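Local coordinates for ApRick protease (Rickettsia conorii, PDB 5C9B), which probably acts as a retropepsin-like aspartic endopeptidase, the chain here being the soluble protease part of a longer membrane protein, at residues B[10-15]-B[123-128]; B[20-25]-B[33-38]. All coordinates share one frame; numbering follows the deposited sequence.

Contact 1. Residues B[10-15]-B[123-128]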
loop_
_atom_site.group_PDB
_atom_site.type_symbol
_atom_site.label_atom_id
_atom_site.label_comp_id
_atom_site.label_asym_id
_atom_site.label_seq_id
_atom_site.Cartn_x
_atom_site.Cartn_y
_atom_site.Cartn_z
ATOM N N GLU B 10 -7.959 5.101 -4.324
ATOM C CA GLU B 10 -7.762 6.448 -3.774
ATOM C C GLU B 10 -8.842 7.312 -4.381
ATOM O O GLU B 10 -9.056 7.258 -5.595
ATOM C CB GLU B 10 -6.403 6.992 -4.196
ATOM C CG GLU B 10 -6.079 8.323 -3.527
ATOM C CD GLU B 10 -4.568 8.598 -3.461
ATOM O OE1 GLU B 10 -4.060 9.337 -4.327
ATOM O OE2 GLU B 10 -3.870 8.062 -2.559
ATOM N N ILE B 11 -9.514 8.101 -3.564
ATOM C CA ILE B 11 -10.481 9.069 -4.054
ATOM C C ILE B 11 -9.973 10.418 -3.653
ATOM O O ILE B 11 -9.629 10.604 -2.526
ATOM C CB ILE B 11 -11.840 8.914 -3.363
ATOM C CG1 ILE B 11 -12.524 7.691 -3.912
ATOM C CG2 ILE B 11 -12.725 10.117 -3.648
ATOM C CD1 ILE B 11 -13.669 7.169 -3.081
ATOM N N ILE B 12 -10.001 11.383 -4.568
ATOM C CA ILE B 12 -9.597 12.760 -4.245
ATOM C C ILE B 12 -10.667 13.751 -4.580
ATOM O O ILE B 12 -11.263 13.695 -5.644
ATOM C CB ILE B 12 -8.352 13.154 -5.022
ATOM C CG1 ILE B 12 -7.207 12.223 -4.650
ATOM C CG2 ILE B 12 -8.012 14.615 -4.784
ATOM C CD1 ILE B 12 -5.953 12.532 -5.429
ATOM N N ILE B 13 -10.931 14.649 -3.657
ATOM C CA ILE B 13 -11.919 15.653 -3.876
ATOM C C ILE B 13 -11.337 17.032 -3.686
ATOM O O ILE B 13 -10.699 17.299 -2.695
ATOM C CB ILE B 13 -13.077 15.474 -2.920
ATOM C CG1 ILE B 13 -13.657 14.092 -3.084
ATOM C CG2 ILE B 13 -14.178 16.493 -3.246
ATOM C CD1 ILE B 13 -14.259 13.597 -1.814
ATOM N N ALA B 14 -11.591 17.904 -4.641
ATOM C CA ALA B 14 -11.143 19.271 -4.546
ATOM C C ALA B 14 -12.207 20.137 -3.875
ATOM O O ALA B 14 -13.420 20.008 -4.125
ATOM C CB ALA B 14 -10.822 19.804 -5.935
ATOM N N ARG B 15 -11.738 21.047 -3.050
ATOM C CA ARG B 15 -12.621 21.936 -2.303
ATOM C C ARG B 15 -13.370 22.803 -3.263
ATOM O O ARG B 15 -12.752 23.395 -4.109
ATOM C CB ARG B 15 -11.781 22.833 -1.401
ATOM C CG ARG B 15 -12.600 23.460 -0.296
ATOM C CD ARG B 15 -11.777 24.403 0.584
ATOM N NE ARG B 15 -10.788 23.680 1.371
ATOM C CZ ARG B 15 -11.040 23.057 2.526
ATOM N NH1 ARG B 15 -12.259 23.039 3.053
ATOM N NH2 ARG B 15 -10.065 22.441 3.152
ATOM N N LEU B 123 -7.561 19.750 -0.898
ATOM C CA LEU B 123 -7.778 18.397 -1.363
ATOM C C LEU B 123 -8.100 17.548 -0.181
ATOM O O LEU B 123 -7.501 17.726 0.850
ATOM C CB LEU B 123 -6.541 17.838 -2.024
ATOM C CG LEU B 123 -6.084 18.637 -3.239
ATOM C CD1 LEU B 123 -4.848 17.927 -3.728
ATOM C CD2 LEU B 123 -7.145 18.760 -4.349
ATOM N N LEU B 124 -9.123 16.712 -0.337
ATOM C CA LEU B 124 -9.487 15.688 0.602
ATOM C C LEU B 124 -9.168 14.377 -0.055
ATOM O O LEU B 124 -9.640 14.053 -1.186
ATOM C CB LEU B 124 -10.976 15.765 0.925
ATOM C CG LEU B 124 -11.636 14.519 1.486
ATOM C CD1 LEU B 124 -10.933 14.061 2.718
ATOM C CD2 LEU B 124 -13.057 14.810 1.869
ATOM N N ILE B 125 -8.364 13.593 0.635
ATOM C CA ILE B 125 -7.841 12.397 0.014
ATOM C C ILE B 125 -8.192 11.225 0.811
ATOM O O ILE B 125 -7.906 11.180 2.009
ATOM C CB ILE B 125 -6.333 12.455 -0.138
ATOM C CG1 ILE B 125 -5.979 13.698 -0.967
ATOM C CG2 ILE B 125 -5.861 11.181 -0.839
ATOM C CD1 ILE B 125 -4.513 14.097 -1.002
ATOM N N LEU B 126 -8.772 10.242 0.141
ATOM C CA LEU B 126 -9.202 9.054 0.821
ATOM C C LEU B 126 -8.610 7.835 0.195
ATOM O O LEU B 126 -8.678 7.668 -1.017
ATOM C CB LEU B 126 -10.720 8.904 0.782
ATOM C CG LEU B 126 -11.512 10.022 1.393
ATOM C CD1 LEU B 126 -12.962 9.942 0.906
ATOM C CD2 LEU B 126 -11.432 9.928 2.903
ATOM N N ASN B 127 -8.135 6.937 1.049
ATOM C CA ASN B 127 -7.561 5.671 0.607
ATOM C C ASN B 127 -8.259 4.509 1.293
ATOM O O ASN B 127 -8.601 4.597 2.459
ATOM C CB ASN B 127 -6.091 5.651 0.959
ATOM C CG ASN B 127 -5.244 6.440 -0.010
ATOM O OD1 ASN B 127 -4.945 7.604 0.200
ATOM N ND2 ASN B 127 -4.807 5.775 -1.056
ATOM N N TYR B 128 -8.483 3.437 0.552
ATOM C CA TYR B 128 -9.291 2.325 1.010
ATOM C C TYR B 128 -8.767 1.031 0.393
ATOM O O TYR B 128 -7.935 1.062 -0.501
ATOM C CB TYR B 128 -10.778 2.549 0.648
ATOM C CG TYR B 128 -11.085 2.657 -0.836
ATOM C CD1 TYR B 128 -11.048 3.875 -1.486
ATOM C CD2 TYR B 128 -11.435 1.539 -1.596
ATOM C CE1 TYR B 128 -11.315 3.967 -2.850
ATOM C CE2 TYR B 128 -11.711 1.648 -2.952
ATOM C CZ TYR B 128 -11.653 2.856 -3.572
ATOM O OH TYR B 128 -11.914 2.985 -4.948
#
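The backbone oxygen of L126 takes a hydrogen bond from I11 N (2.7 Å) and a weaker C-H contact from E10 CA (3.2 Å). L126 N returns the bond to I11 O, and two residues along each strand I13 and L124 exchange the same pair, with I13 N to L124 O at 2.9 Å. I11-L126 and I13-L124 are thus the hydrogen-bonded pairs of an antiparallel ladder, with the non-hydrogen-bonded pair I12-I125 between them and E10-N127 and A14-L123 at the two ends. The ladder joins strand 2-14 to the central strand 123-129 of a three-stranded antiparallel sheet, and E10, I11 and I12 pair on their outer side with a strand of the second subunit.

Beta-branched isoleucines favour an extended backbone and offer apolar surface. I11, I13, L124 and L126 line one face, where I13 CD1 reaches L124 CD2 at 4.1 Å and both leucines lie against F117. On the other, I12 and I125 run side by side and meet their counterparts in the third subunit.

The extended E10 chain, CG anti to the backbone N (chi1 -174°), brings OE2 to N127 ND2 at 2.9 Å. The bond is bent (140°) and uses the anti side of a carboxylate almost perpendicular to the amide; N127 OD1 is also close to OE2 but does not bond to it. OE1 forms a salt bridge with R118 of the third subunit.

Contact 2. Residues B[20-25]-B[33-38]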
loop_
_atom_site.group_PDB
_atom_site.type_symbol
_atom_site.label_atom_id
_atom_site.label_comp_id
_atom_site.label_asym_id
_atom_site.label_seq_id
_atom_site.Cartn_x
_atom_site.Cartn_y
_atom_site.Cartn_z
ATOM N N HIS B 20 -16.215 24.024 0.736
ATOM C CA HIS B 20 -16.685 22.730 1.169
ATOM C C HIS B 20 -16.346 21.639 0.145
ATOM O O HIS B 20 -16.257 21.876 -1.072
ATOM C CB HIS B 20 -18.221 22.741 1.330
ATOM C CG HIS B 20 -18.732 23.643 2.411
ATOM N ND1 HIS B 20 -19.426 24.803 2.148
ATOM C CD2 HIS B 20 -18.721 23.517 3.757
ATOM C CE1 HIS B 20 -19.771 25.376 3.286
ATOM N NE2 HIS B 20 -19.367 24.608 4.276
ATOM N N PHE B 21 -16.216 20.434 0.660
ATOM C CA PHE B 21 -16.041 19.244 -0.144
ATOM C C PHE B 21 -17.403 18.582 -0.336
ATOM O O PHE B 21 -18.197 18.499 0.603
ATOM C CB PHE B 21 -15.127 18.284 0.588
ATOM C CG PHE B 21 -13.735 18.795 0.748
ATOM C CD1 PHE B 21 -12.883 18.823 -0.324
ATOM C CD2 PHE B 21 -13.278 19.235 1.978
ATOM C CE1 PHE B 21 -11.591 19.267 -0.178
ATOM C CE2 PHE B 21 -11.997 19.720 2.131
ATOM C CZ PHE B 21 -11.155 19.723 1.047
ATOM N N TYR B 22 -17.702 18.126 -1.537
ATOM C CA TYR B 22 -18.951 17.422 -1.729
ATOM C C TYR B 22 -18.650 16.075 -2.322
ATOM O O TYR B 22 -17.726 15.943 -3.094
ATOM C CB TYR B 22 -19.826 18.180 -2.686
ATOM C CG TYR B 22 -20.237 19.509 -2.197
ATOM C CD1 TYR B 22 -19.441 20.639 -2.399
ATOM C CD2 TYR B 22 -21.467 19.674 -1.576
ATOM C CE1 TYR B 22 -19.847 21.888 -1.948
ATOM C CE2 TYR B 22 -21.846 20.913 -1.123
ATOM C CZ TYR B 22 -21.038 22.011 -1.332
ATOM O OH TYR B 22 -21.503 23.221 -0.867
ATOM N N ILE B 23 -19.421 15.068 -1.948
ATOM C CA ILE B 23 -19.168 13.693 -2.428
ATOM C C ILE B 23 -20.453 12.925 -2.366
ATOM O O ILE B 23 -21.280 13.153 -1.474
ATOM C CB ILE B 23 -18.065 12.964 -1.606
ATOM C CG1 ILE B 23 -17.701 11.575 -2.189
ATOM C CG2 ILE B 23 -18.442 12.819 -0.150
ATOM C CD1 ILE B 23 -16.782 11.571 -3.430
ATOM N N ASN B 24 -20.605 12.039 -3.327
ATOM C CA ASN B 24 -21.770 11.189 -3.490
ATOM C C ASN B 24 -21.504 9.807 -2.987
ATOM O O ASN B 24 -20.381 9.384 -2.872
ATOM C CB ASN B 24 -22.113 11.155 -4.946
ATOM C CG ASN B 24 -22.569 12.525 -5.441
ATOM O OD1 ASN B 24 -22.941 13.397 -4.652
ATOM N ND2 ASN B 24 -22.539 12.716 -6.735
ATOM N N ALA B 25 -22.534 9.129 -2.576
ATOM C CA ALA B 25 -22.359 7.797 -2.085
ATOM C C ALA B 25 -23.544 7.039 -2.470
ATOM O O ALA B 25 -24.589 7.632 -2.753
ATOM C CB ALA B 25 -22.291 7.801 -0.578
ATOM N N LYS B 33 -26.296 12.673 -2.155
ATOM C CA LYS B 33 -25.246 13.702 -2.266
ATOM C C LYS B 33 -24.923 14.198 -0.853
ATOM O O LYS B 33 -25.818 14.485 -0.068
ATOM C CB LYS B 33 -25.740 14.865 -3.123
ATOM C CG LYS B 33 -25.957 14.604 -4.607
ATOM C CD LYS B 33 -26.622 15.831 -5.244
ATOM C CE LYS B 33 -26.011 16.271 -6.578
ATOM N NZ LYS B 33 -24.521 16.416 -6.617
ATOM N N PHE B 34 -23.650 14.317 -0.524
ATOM C CA PHE B 34 -23.290 14.822 0.760
ATOM C C PHE B 34 -22.390 16.026 0.684
ATOM O O PHE B 34 -21.585 16.174 -0.259
ATOM C CB PHE B 34 -22.532 13.743 1.533
ATOM C CG PHE B 34 -23.387 12.597 1.961
ATOM C CD1 PHE B 34 -24.144 12.664 3.095
ATOM C CD2 PHE B 34 -23.410 11.448 1.244
ATOM C CE1 PHE B 34 -24.946 11.613 3.479
ATOM C CE2 PHE B 34 -24.177 10.371 1.656
ATOM C CZ PHE B 34 -24.931 10.453 2.774
HETATM N N MSE B 35 -22.459 16.840 1.731
HETATM C CA MSE B 35 -21.449 17.820 1.959
HETATM C C MSE B 35 -20.679 17.332 3.147
HETATM O O MSE B 35 -21.258 16.900 4.091
HETATM C CB MSE B 35 -22.153 19.131 2.228
HETATM C CG MSE B 35 -21.139 20.253 2.267
HETATM SE SE MSE B 35 -21.999 22.034 2.398
HETATM C CE MSE B 35 -22.779 21.943 4.203
ATOM N N VAL B 36 -19.356 17.438 3.121
ATOM C CA VAL B 36 -18.539 16.972 4.225
ATOM C C VAL B 36 -18.550 17.991 5.332
ATOM O O VAL B 36 -18.409 19.191 5.053
ATOM C CB VAL B 36 -17.067 16.790 3.779
ATOM C CG1 VAL B 36 -16.117 16.625 4.982
ATOM C CG2 VAL B 36 -16.946 15.600 2.832
ATOM N N ASP B 37 -18.675 17.509 6.570
ATOM C CA ASP B 37 -18.640 18.356 7.759
ATOM C C ASP B 37 -17.681 17.732 8.813
ATOM O O ASP B 37 -17.989 16.723 9.418
ATOM C CB ASP B 37 -20.057 18.583 8.316
ATOM C CG ASP B 37 -20.084 19.604 9.518
ATOM O OD1 ASP B 37 -19.022 20.207 9.828
ATOM O OD2 ASP B 37 -21.163 19.802 10.139
ATOM N N THR B 38 -16.494 18.323 8.945
ATOM C CA THR B 38 -15.459 17.922 9.907
ATOM C C THR B 38 -15.894 18.149 11.349
ATOM O O THR B 38 -15.381 17.509 12.283
ATOM C CB THR B 38 -14.183 18.746 9.711
ATOM O OG1 THR B 38 -14.523 20.144 9.588
ATOM C CG2 THR B 38 -13.483 18.318 8.501
HETATM O O HOH W 1 -16.678 20.521 3.662
#
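One face of the H20 imidazole carries the selenium of M35, a selenomethionine, 3.7 Å from SE to the ring centroid and only 14° off the ring normal, while a water lies in plane at the ring's edge. The two residues belong to the two sides of the antiparallel beta hairpin 22-27/30-36 and its approach, consistent with a retropepsin-like fold. The Y22 ring meets the same selenium obliquely, with OH 3.5 Å from SE, and its CE2 lies 3.5 Å from M35 CG. Selenium here stands in for sulfur; methionine suits such a Met-aromatic contact because its thioether is polarisable and its chain flexible, with CG anti to the backbone N (chi1 -171°) and a bend at chi3. D18 OD2 is hydrogen-bonded to both H20 ND1 and Y22 OH, joining the two rings.

I23 and F34 form a hydrogen-bonded pair, I23 N to F34 O at 3.0 Å and F34 N to I23 O at 2.8 Å. V36 N gives F21 O an almost straight bond (172°), and the water bridges F21 N and V36 O. Strand 30-36 runs into D37-T38-G39, the Asp-Thr-Gly signature of aspartic proteases, so it probably delivers the catalytic aspartate; D37 OD1 is hydrogen-bonded to G39 N.

F34 turns its ring edge to I23 O and to the small A25. I23 packs on L106, F21 and V36 on L124. On the face of Y22 and M35, N24 and K33 run side by side, and K33 CG comes within 3.2 Å of N24 OD1.

In the fold
Contact 1 pairs strands from near the two chain ends, and the hairpin of contact 2 falls between them in sequence: strand 2-14 is followed by hairpin strand 22-27, while strand 123-129 returns near the C-terminus. The contact centres are 11 Å apart and belong to different sheets, contact 1 to the three-stranded antiparallel sheet and contact 2 to the mixed sheet of the protease core. F21 joins them, its CE1 lying 3.3 Å from I13 O and packing also against the backbone of R15 and L124. Both contacts touch the second subunit; strand 2-14 pairs with a strand of that subunit, so contact 1 lies at the subunit interface.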